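Local coordinates for phosphoglycerate kinase (Coxiella burnetii, PDB 4NG4), which catalyses the reversible transfer of a phosphoryl group between ATP and 3-phosphoglycerate, an ATP-linked step of glycolysis, at residues N21-D32 / L143-T154; A163-A174 / I394-K402. All coordinates share one frame; numbering follows the deposited sequence.

How the contacts relate
Both contacts belong to the N-terminal domain, the half of the enzyme that binds phosphoglycerate in this family; ADP sits in the other half. The centres of contact 1 and contact 2 lie about 11 Å apart. They share one parallel sheet, in which strand 146-149 lies between 26-31 and 171-174. Backbone pairs such as Phe147 N with Leu171 O and Met149 N with Cys173 O, probable hydrogen bonds, join them directly. Along the chain they come in series: contact 1 is complete before contact 2 begins, and helix 160-168 leads from one to the other. Contact 2 then waits for the last helix, 392-401, so the domain is finished by both ends of the polypeptide.

Contact 1 (N21-D32 / L143-T154); sequences NLHNKRVMIRED and LCDIFVMDAFAT
Met28 and Val148 meet in the parallel sheet of the Rossmann-like N-terminal domain of phosphoglycerate kinase, where strands 26-31 and 146-149 are neighbours. Val148 N donates to Met28 O (2.8 Å), and Met28 N reaches back to Ile146 O; Arg30 N continues the ladder to Val148 O. Val27, Ile29, Ile146 and Val148 share one face, where Val27 CG1 lies 3.8 Å from Val148 CG2 and helix 46-60 packs over Ile29. Met28, Arg30, Phe147 and Met149 occupy the other, toward helix 160-168.

Arg30 illustrates how a charged chain can run through such a core. Its CB lies 3.8 Å from Phe147 CZ, and its CG touches Met149 SD at 3.9 Å and Ala151 CB at 4.0 Å, both on one side of it. A bend at chi2 (74°) then swings CD away from those two residues. At the tip, NE hydrogen-bonds to Ser161 OG and NH1 to His70 ND1, of a predicted substrate-binding residue, while NH2 comes to 4.1 Å from Thr154 CG2 and Thr154 OG1 lies over one face of the group.

At the start of the strand the ladder is closed by a side chain. Arg26 O accepts from both Ile146 N and Asp145 N, and Arg26 N returns a nearly straight bond (170°, 2.9 Å) to Asp145 OD2, which receives it on its anti lone pair.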
loop_
_atom_site.group_PDB
_atom_site.type_symbol
_atom_site.label_atom_id
_atom_site.label_comp_id
_atom_site.label_asym_id
_atom_site.label_seq_id
_atom_site.Cartn_x
_atom_site.Cartn_y
_atom_site.Cartn_z
ATOM N N ASN A 21 -8.271 9.554 26.680
ATOM C CA ASN A 21 -8.236 8.828 27.940
ATOM C C ASN A 21 -9.116 7.574 27.888
ATOM O O ASN A 21 -10.340 7.673 27.754
ATOM C CB ASN A 21 -8.689 9.760 29.060
ATOM C CG ASN A 21 -9.159 9.019 30.277
ATOM O OD1 ASN A 21 -8.363 8.622 31.135
ATOM N ND2 ASN A 21 -10.470 8.831 30.366
ATOM N N LEU A 22 -8.488 6.400 28.002
ATOM C CA LEU A 22 -9.168 5.104 27.775
ATOM C C LEU A 22 -9.495 4.340 29.064
ATOM O O LEU A 22 -9.990 3.206 29.005
ATOM C CB LEU A 22 -8.308 4.208 26.879
ATOM C CG LEU A 22 -7.602 4.877 25.699
ATOM C CD1 LEU A 22 -7.013 3.817 24.771
ATOM C CD2 LEU A 22 -8.543 5.791 24.939
ATOM N N HIS A 23 -9.215 4.957 30.212
ATOM C CA HIS A 23 -9.467 4.339 31.514
ATOM C C HIS A 23 -10.908 3.839 31.610
ATOM O O HIS A 23 -11.851 4.630 31.566
ATOM C CB HIS A 23 -9.189 5.344 32.648
ATOM C CG HIS A 23 -8.939 4.716 33.983
ATOM N ND1 HIS A 23 -8.018 5.225 34.870
ATOM C CD2 HIS A 23 -9.466 3.620 34.576
ATOM C CE1 HIS A 23 -7.991 4.473 35.953
ATOM N NE2 HIS A 23 -8.865 3.494 35.803
ATOM N N ASN A 24 -11.059 2.516 31.707
ATOM C CA ASN A 24 -12.344 1.869 32.011
ATOM C C ASN A 24 -13.413 2.037 30.930
ATOM O O ASN A 24 -14.590 1.761 31.168
ATOM C CB ASN A 24 -12.886 2.366 33.364
ATOM C CG ASN A 24 -13.527 1.266 34.174
ATOM O OD1 ASN A 24 -14.649 0.839 33.898
ATOM N ND2 ASN A 24 -12.813 0.800 35.187
ATOM N N LYS A 25 -13.010 2.474 29.743
ATOM C CA LYS A 25 -13.957 2.692 28.660
ATOM C C LYS A 25 -14.074 1.445 27.789
ATOM O O LYS A 25 -13.220 0.554 27.833
ATOM C CB LYS A 25 -13.539 3.904 27.821
ATOM C CG LYS A 25 -13.852 5.251 28.475
ATOM C CD LYS A 25 -13.752 6.389 27.462
ATOM C CE LYS A 25 -14.471 7.651 27.921
ATOM N NZ LYS A 25 -14.699 8.565 26.759
ATOM N N ARG A 26 -15.156 1.380 27.021
ATOM C CA ARG A 26 -15.316 0.350 25.999
ATOM C C ARG A 26 -14.680 0.871 24.730
ATOM O O ARG A 26 -15.102 1.905 24.213
ATOM C CB ARG A 26 -16.789 0.052 25.742
ATOM C CG ARG A 26 -17.518 -0.587 26.915
ATOM C CD ARG A 26 -18.974 -0.789 26.564
ATOM N NE ARG A 26 -19.715 0.474 26.563
ATOM C CZ ARG A 26 -20.768 0.751 25.785
ATOM N NH1 ARG A 26 -21.228 -0.133 24.898
ATOM N NH2 ARG A 26 -21.367 1.934 25.888
ATOM N N VAL A 27 -13.662 0.162 24.244
ATOM C CA VAL A 27 -12.865 0.622 23.113
ATOM C C VAL A 27 -12.913 -0.398 22.008
ATOM O O VAL A 27 -12.563 -1.559 22.204
ATOM C CB VAL A 27 -11.391 0.866 23.504
ATOM C CG1 VAL A 27 -10.573 1.251 22.277
ATOM C CG2 VAL A 27 -11.296 1.949 24.581
ATOM N N MET A 28 -13.325 0.068 20.837
ATOM C CA MET A 28 -13.500 -0.772 19.667
ATOM C C MET A 28 -12.373 -0.461 18.676
ATOM O O MET A 28 -12.345 0.617 18.076
ATOM C CB MET A 28 -14.875 -0.487 19.065
ATOM C CG MET A 28 -15.509 -1.658 18.351
ATOM S SD MET A 28 -17.199 -1.283 17.848
ATOM C CE MET A 28 -18.020 -2.789 18.373
ATOM N N ILE A 29 -11.434 -1.395 18.540
ATOM C CA ILE A 29 -10.276 -1.228 17.663
ATOM C C ILE A 29 -10.442 -2.041 16.379
ATOM O O ILE A 29 -10.453 -3.265 16.419
ATOM C CB ILE A 29 -8.978 -1.684 18.359
ATOM C CG1 ILE A 29 -8.790 -0.951 19.684
ATOM C CG2 ILE A 29 -7.767 -1.443 17.468
ATOM C CD1 ILE A 29 -7.669 -1.534 20.509
ATOM N N ARG A 30 -10.550 -1.352 15.245
ATOM C CA ARG A 30 -10.584 -2.009 13.942
ATOM C C ARG A 30 -9.155 -2.263 13.480
ATOM O O ARG A 30 -8.379 -1.327 13.231
ATOM C CB ARG A 30 -11.326 -1.149 12.916
ATOM C CG ARG A 30 -11.412 -1.760 11.491
ATOM C CD ARG A 30 -12.401 -2.883 11.407
ATOM N NE ARG A 30 -12.730 -3.241 10.028
ATOM C CZ ARG A 30 -12.006 -4.044 9.250
ATOM N NH1 ARG A 30 -10.879 -4.584 9.686
ATOM N NH2 ARG A 30 -12.403 -4.284 8.008
ATOM N N GLU A 31 -8.824 -3.539 13.338
ATOM C CA GLU A 31 -7.502 -3.957 12.904
ATOM C C GLU A 31 -7.596 -4.789 11.612
ATOM O O GLU A 31 -8.675 -5.229 11.213
ATOM C CB GLU A 31 -6.838 -4.776 14.006
ATOM C CG GLU A 31 -6.665 -4.039 15.334
ATOM C CD GLU A 31 -5.444 -3.148 15.375
ATOM O OE1 GLU A 31 -4.670 -3.156 14.402
ATOM O OE2 GLU A 31 -5.257 -2.438 16.399
ATOM N N ASP A 32 -6.445 -4.955 10.958
ATOM C CA ASP A 32 -6.278 -5.802 9.780
ATOM C C ASP A 32 -5.543 -7.046 10.264
ATOM O O ASP A 32 -4.329 -7.110 10.267
ATOM C CB ASP A 32 -5.500 -5.058 8.685
ATOM C CG ASP A 32 -5.327 -5.878 7.402
ATOM O OD1 ASP A 32 -5.824 -7.023 7.300
ATOM O OD2 ASP A 32 -4.676 -5.375 6.459
ATOM N N LEU A 143 -22.345 -0.024 20.620
ATOM C CA LEU A 143 -21.560 -0.969 21.430
ATOM C C LEU A 143 -20.273 -0.406 22.062
ATOM O O LEU A 143 -19.599 -1.118 22.815
ATOM C CB LEU A 143 -21.196 -2.210 20.587
ATOM C CG LEU A 143 -22.345 -3.043 20.001
ATOM C CD1 LEU A 143 -21.827 -3.924 18.872
ATOM C CD2 LEU A 143 -23.037 -3.888 21.068
ATOM N N CYS A 144 -19.925 0.851 21.786
ATOM C CA CYS A 144 -18.664 1.390 22.299
ATOM C C CYS A 144 -18.701 2.880 22.654
ATOM O O CYS A 144 -19.486 3.656 22.102
ATOM C CB CYS A 144 -17.548 1.140 21.282
ATOM S SG CYS A 144 -17.486 2.393 20.003
ATOM N N ASP A 145 -17.828 3.257 23.584
ATOM C CA ASP A 145 -17.594 4.659 23.924
ATOM C C ASP A 145 -16.691 5.294 22.872
ATOM O O ASP A 145 -16.981 6.382 22.377
ATOM C CB ASP A 145 -16.912 4.781 25.285
ATOM C CG ASP A 145 -17.777 4.296 26.418
ATOM O OD1 ASP A 145 -18.830 4.920 26.659
ATOM O OD2 ASP A 145 -17.389 3.303 27.076
ATOM N N ILE A 146 -15.587 4.611 22.556
ATOM C CA ILE A 146 -14.599 5.108 21.598
ATOM C C ILE A 146 -14.346 4.099 20.481
ATOM O O ILE A 146 -14.247 2.894 20.734
ATOM C CB ILE A 146 -13.245 5.416 22.279
ATOM C CG1 ILE A 146 -13.415 6.430 23.414
ATOM C CG2 ILE A 146 -12.245 5.947 21.256
ATOM C CD1 ILE A 146 -12.173 6.604 24.235
ATOM N N PHE A 147 -14.238 4.606 19.251
ATOM C CA PHE A 147 -13.838 3.794 18.102
ATOM C C PHE A 147 -12.453 4.203 17.636
ATOM O O PHE A 147 -12.192 5.390 17.448
ATOM C CB PHE A 147 -14.828 3.957 16.951
ATOM C CG PHE A 147 -14.445 3.193 15.709
ATOM C CD1 PHE A 147 -14.295 1.814 15.749
ATOM C CD2 PHE A 147 -14.230 3.850 14.503
ATOM C CE1 PHE A 147 -13.954 1.100 14.623
ATOM C CE2 PHE A 147 -13.876 3.142 13.370
ATOM C CZ PHE A 147 -13.741 1.761 13.431
ATOM N N VAL A 148 -11.583 3.214 17.437
ATOM C CA VAL A 148 -10.222 3.447 16.976
ATOM C C VAL A 148 -10.008 2.761 15.624
ATOM O O VAL A 148 -9.914 1.531 15.564
ATOM C CB VAL A 148 -9.201 2.910 17.990
ATOM C CG1 VAL A 148 -7.799 3.279 17.571
ATOM C CG2 VAL A 148 -9.488 3.470 19.348
ATOM N N MET A 149 -9.958 3.552 14.549
ATOM C CA MET A 149 -9.627 3.037 13.226
ATOM C C MET A 149 -8.128 2.890 13.125
ATOM O O MET A 149 -7.417 3.871 12.920
ATOM C CB MET A 149 -10.141 3.957 12.108
ATOM C CG MET A 149 -9.830 3.470 10.671
ATOM S SD MET A 149 -10.123 1.709 10.413
ATOM C CE MET A 149 -10.364 1.639 8.644
ATOM N N ASP A 150 -7.662 1.654 13.249
ATOM C CA ASP A 150 -6.247 1.334 13.200
ATOM C C ASP A 150 -5.961 0.399 12.023
ATOM O O ASP A 150 -5.103 -0.472 12.135
ATOM C CB ASP A 150 -5.860 0.673 14.523
ATOM C CG ASP A 150 -4.364 0.575 14.729
ATOM O OD1 ASP A 150 -3.642 1.570 14.464
ATOM O OD2 ASP A 150 -3.912 -0.507 15.180
ATOM N N ALA A 151 -6.664 0.595 10.899
ATOM C CA ALA A 151 -6.611 -0.337 9.755
ATOM C C ALA A 151 -6.465 0.336 8.364
ATOM O O ALA A 151 -7.379 0.270 7.519
ATOM C CB ALA A 151 -7.845 -1.229 9.783
ATOM N N PHE A 152 -5.304 0.954 8.119
ATOM C CA PHE A 152 -5.059 1.677 6.863
ATOM C C PHE A 152 -5.254 0.813 5.604
ATOM O O PHE A 152 -5.720 1.315 4.574
ATOM C CB PHE A 152 -3.655 2.299 6.853
ATOM C CG PHE A 152 -3.371 3.160 5.641
ATOM C CD1 PHE A 152 -3.707 4.508 5.637
ATOM C CD2 PHE A 152 -2.770 2.629 4.516
ATOM C CE1 PHE A 152 -3.456 5.310 4.529
ATOM C CE2 PHE A 152 -2.512 3.424 3.413
ATOM C CZ PHE A 152 -2.859 4.767 3.418
ATOM N N ALA A 153 -4.895 -0.467 5.666
ATOM C CA ALA A 153 -5.091 -1.366 4.516
ATOM C C ALA A 153 -6.560 -1.528 4.100
ATOM O O ALA A 153 -6.844 -2.053 3.022
ATOM C CB ALA A 153 -4.488 -2.728 4.795
ATOM N N THR A 154 -7.477 -1.078 4.953
ATOM C CA THR A 154 -8.916 -1.153 4.703
ATOM C C THR A 154 -9.566 0.229 4.475
ATOM O O THR A 154 -10.706 0.301 3.994
ATOM C CB THR A 154 -9.624 -1.872 5.894
ATOM O OG1 THR A 154 -9.587 -1.054 7.071
ATOM C CG2 THR A 154 -8.932 -3.185 6.214
#

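Contact 2 (A163-A174 / I394-K402); sequences AGVAAYAKLACA and IKILTQRAK
Ile396 is the knob that fits the alanine-lined side of helix 160-168. Its CD1 settles between Ala163 and Ala167, one turn apart, 4.0 Å from Ala167 CB and beside the carbonyl of Ala163, while CG2 presses on Ala166 CB at 3.9 Å. With CG1 anti to the carbonyl carbon (chi1 -55°), CD1 is sent to the Ala163 and Ala167 pair and CG2 to Ala166. Alanines line this side of helix 160-168, and the short axes of 163-168 and 394-401, 6° apart, approach to 9.2 Å.

The next residue, Leu397, fills a second hollow, over strand 171-174. CD1 meets Ala174 CB at 3.4 Å, and CD2 lies over the backbone of Cys173, 4.3 Å from Ala172 CB; Met149 of the adjoining strand also touches this leucine. Strand 146-149, helix 160-168 and strand 171-174 form a beta-alpha-beta crossover, and the C-terminal helix 392-401 lies across its last strand, at the border of the sheet, with the two axes 126° apart. As in other phosphoglycerate kinases, the end of the chain thus comes back to pack on the N-terminal domain.

Arg400 lies across the turn that joins helix to strand. Folding back at both chi2 and chi3, it passes Ala172 CB, which comes to 3.6 Å from NH1, and presents the guanidinium edge to a cluster of backbone carbonyls. NH2 donates to Lys170 O at 2.7 Å; the oxygen lies in the guanidinium plane, but the donor stands well above the carbonyl plane. NH1 turns to Ala169 O, a bond whose very short modelled length is doubtful, and more weakly to Ala166 O at 3.4 Å.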
loop_
_atom_site.group_PDB
_atom_site.type_symbol
_atom_site.label_atom_id
_atom_site.label_comp_id
_atom_site.label_asym_id
_atom_site.label_seq_id
_atom_site.Cartn_x
_atom_site.Cartn_y
_atom_site.Cartn_z
ATOM N N ALA A 163 -15.923 2.827 8.066
ATOM C CA ALA A 163 -16.415 4.151 7.741
ATOM C C ALA A 163 -17.692 4.506 8.507
ATOM O O ALA A 163 -17.739 5.506 9.223
ATOM C CB ALA A 163 -16.660 4.228 6.254
ATOM N N GLY A 164 -18.730 3.692 8.334
ATOM C CA GLY A 164 -20.034 3.955 8.938
ATOM C C GLY A 164 -19.982 4.072 10.448
ATOM O O GLY A 164 -20.524 5.022 11.011
ATOM N N VAL A 165 -19.327 3.113 11.101
ATOM C CA VAL A 165 -19.241 3.108 12.557
ATOM C C VAL A 165 -18.607 4.397 13.076
ATOM O O VAL A 165 -19.116 4.990 14.042
ATOM C CB VAL A 165 -18.488 1.876 13.114
ATOM C CG1 VAL A 165 -17.084 1.778 12.569
ATOM C CG2 VAL A 165 -18.463 1.926 14.626
ATOM N N ALA A 166 -17.531 4.842 12.424
ATOM C CA ALA A 166 -16.846 6.083 12.807
ATOM C C ALA A 166 -17.720 7.324 12.598
ATOM O O ALA A 166 -17.560 8.324 13.303
ATOM C CB ALA A 166 -15.531 6.242 12.051
ATOM N N ALA A 167 -18.641 7.254 11.638
ATOM C CA ALA A 167 -19.563 8.351 11.386
ATOM C C ALA A 167 -20.478 8.611 12.583
ATOM O O ALA A 167 -20.796 9.770 12.872
ATOM C CB ALA A 167 -20.385 8.081 10.137
ATOM N N TYR A 168 -20.874 7.539 13.282
ATOM C CA TYR A 168 -21.877 7.620 14.371
ATOM C C TYR A 168 -21.386 7.221 15.783
ATOM O O TYR A 168 -22.200 7.062 16.693
ATOM C CB TYR A 168 -23.093 6.746 14.015
ATOM C CG TYR A 168 -23.722 7.056 12.675
ATOM C CD1 TYR A 168 -24.524 8.185 12.507
ATOM C CD2 TYR A 168 -23.516 6.222 11.574
ATOM C CE1 TYR A 168 -25.109 8.485 11.281
ATOM C CE2 TYR A 168 -24.095 6.511 10.330
ATOM C CZ TYR A 168 -24.895 7.649 10.198
ATOM O OH TYR A 168 -25.482 7.956 8.989
ATOM N N ALA A 169 -20.077 7.046 15.963
ATOM C CA ALA A 169 -19.519 6.653 17.264
ATOM C C ALA A 169 -19.267 7.883 18.138
ATOM O O ALA A 169 -18.725 8.877 17.654
ATOM C CB ALA A 169 -18.235 5.870 17.077
ATOM N N LYS A 170 -19.659 7.800 19.416
ATOM C CA LYS A 170 -19.482 8.889 20.411
ATOM C C LYS A 170 -18.165 9.634 20.261
ATOM O O LYS A 170 -18.134 10.856 20.235
ATOM C CB LYS A 170 -19.537 8.320 21.837
ATOM C CG LYS A 170 -20.920 8.329 22.499
ATOM C CD LYS A 170 -21.184 7.050 23.308
ATOM C CE LYS A 170 -21.576 5.887 22.376
ATOM N NZ LYS A 170 -21.860 4.606 23.098
ATOM N N LEU A 171 -17.085 8.867 20.145
ATOM C CA LEU A 171 -15.734 9.397 20.037
ATOM C C LEU A 171 -14.975 8.531 19.020
ATOM O O LEU A 171 -14.933 7.309 19.157
ATOM C CB LEU A 171 -15.087 9.362 21.431
ATOM C CG LEU A 171 -14.263 10.550 21.949
ATOM C CD1 LEU A 171 -14.619 11.861 21.263
ATOM C CD2 LEU A 171 -14.410 10.693 23.470
ATOM N N ALA A 172 -14.419 9.149 17.978
ATOM C CA ALA A 172 -13.713 8.392 16.923
ATOM C C ALA A 172 -12.314 8.951 16.673
ATOM O O ALA A 172 -12.113 10.170 16.679
ATOM C CB ALA A 172 -14.524 8.381 15.635
ATOM N N CYS A 173 -11.356 8.053 16.457
ATOM C CA CYS A 173 -9.956 8.431 16.285
ATOM C C CYS A 173 -9.186 7.376 15.484
ATOM O O CYS A 173 -9.737 6.338 15.104
ATOM C CB CYS A 173 -9.307 8.610 17.649
ATOM S SG CYS A 173 -9.294 7.115 18.596
ATOM N N ALA A 174 -7.912 7.658 15.231
ATOM C CA ALA A 174 -7.026 6.714 14.564
ATOM C C ALA A 174 -6.054 6.101 15.573
ATOM O O ALA A 174 -5.652 6.762 16.533
ATOM C CB ALA A 174 -6.270 7.411 13.446
ATOM N N ILE A 394 -10.267 8.045 6.706
ATOM C CA ILE A 394 -9.502 9.214 7.145
ATOM C C ILE A 394 -10.359 10.473 7.191
ATOM O O ILE A 394 -10.245 11.286 8.116
ATOM C CB ILE A 394 -8.302 9.457 6.213
ATOM C CG1 ILE A 394 -7.269 8.334 6.389
ATOM C CG2 ILE A 394 -7.671 10.820 6.480
ATOM C CD1 ILE A 394 -6.537 7.958 5.109
ATOM N N LYS A 395 -11.214 10.631 6.192
ATOM C CA LYS A 395 -12.090 11.778 6.129
ATOM C C LYS A 395 -12.862 11.907 7.441
ATOM O O LYS A 395 -12.828 12.955 8.089
ATOM C CB LYS A 395 -13.055 11.651 4.946
ATOM C CG LYS A 395 -13.657 12.977 4.519
ATOM C CD LYS A 395 -14.843 12.801 3.576
ATOM C CE LYS A 395 -15.280 14.143 2.985
ATOM N NZ LYS A 395 -16.686 14.128 2.471
ATOM N N ILE A 396 -13.518 10.822 7.848
ATOM C CA ILE A 396 -14.372 10.843 9.023
ATOM C C ILE A 396 -13.570 11.077 10.301
ATOM O O ILE A 396 -14.035 11.791 11.189
ATOM C CB ILE A 396 -15.225 9.550 9.154
ATOM C CG1 ILE A 396 -16.045 9.318 7.885
ATOM C CG2 ILE A 396 -16.177 9.640 10.359
ATOM C CD1 ILE A 396 -17.023 8.172 7.994
ATOM N N LEU A 397 -12.373 10.499 10.393
ATOM C CA LEU A 397 -11.550 10.665 11.597
ATOM C C LEU A 397 -11.196 12.133 11.858
ATOM O O LEU A 397 -11.110 12.559 13.018
ATOM C CB LEU A 397 -10.283 9.811 11.524
ATOM C CG LEU A 397 -10.479 8.307 11.716
ATOM C CD1 LEU A 397 -9.142 7.588 11.611
ATOM C CD2 LEU A 397 -11.152 7.988 13.042
ATOM N N THR A 398 -10.990 12.894 10.782
ATOM C CA THR A 398 -10.748 14.339 10.888
ATOM C C THR A 398 -12.041 15.113 11.173
ATOM O O THR A 398 -12.080 15.950 12.079
ATOM C CB THR A 398 -10.111 14.896 9.608
ATOM O OG1 THR A 398 -10.994 14.667 8.507
ATOM C CG2 THR A 398 -8.762 14.230 9.326
ATOM N N GLN A 399 -13.086 14.828 10.398
ATOM C CA GLN A 399 -14.412 15.417 10.628
ATOM C C GLN A 399 -14.830 15.387 12.101
ATOM O O GLN A 399 -15.502 16.294 12.575
ATOM C CB GLN A 399 -15.485 14.673 9.834
ATOM C CG GLN A 399 -15.559 14.995 8.360
ATOM C CD GLN A 399 -16.575 14.111 7.628
ATOM O OE1 GLN A 399 -17.530 13.620 8.228
ATOM N NE2 GLN A 399 -16.363 13.904 6.330
ATOM N N ARG A 400 -14.451 14.319 12.804
ATOM C CA ARG A 400 -14.768 14.155 14.219
ATOM C C ARG A 400 -13.782 14.905 15.121
ATOM O O ARG A 400 -14.176 15.430 16.171
ATOM C CB ARG A 400 -14.803 12.665 14.582
ATOM C CG ARG A 400 -15.887 11.863 13.844
ATOM C CD ARG A 400 -17.301 12.338 14.172
ATOM N NE ARG A 400 -17.484 12.494 15.609
ATOM C CZ ARG A 400 -17.608 11.493 16.471
ATOM N NH1 ARG A 400 -17.603 10.230 16.067
ATOM N NH2 ARG A 400 -17.746 11.757 17.758
ATOM N N ALA A 401 -12.512 14.952 14.719
ATOM C CA ALA A 401 -11.497 15.747 15.422
ATOM C C ALA A 401 -11.935 17.202 15.518
ATOM O O ALA A 401 -11.894 17.822 16.595
ATOM C CB ALA A 401 -10.157 15.652 14.702
ATOM N N LYS A 402 -12.353 17.729 14.372
ATOM C CA LYS A 402 -12.958 19.047 14.289
ATOM C C LYS A 402 -14.042 19.233 15.351
ATOM O O LYS A 402 -14.134 20.287 15.977
ATOM C CB LYS A 402 -13.564 19.238 12.899
ATOM C CG LYS A 402 -13.824 20.685 12.521
ATOM C CD LYS A 402 -13.858 20.844 11.010
ATOM C CE LYS A 402 -13.894 22.304 10.602
ATOM N NZ LYS A 402 -13.694 22.445 9.129
#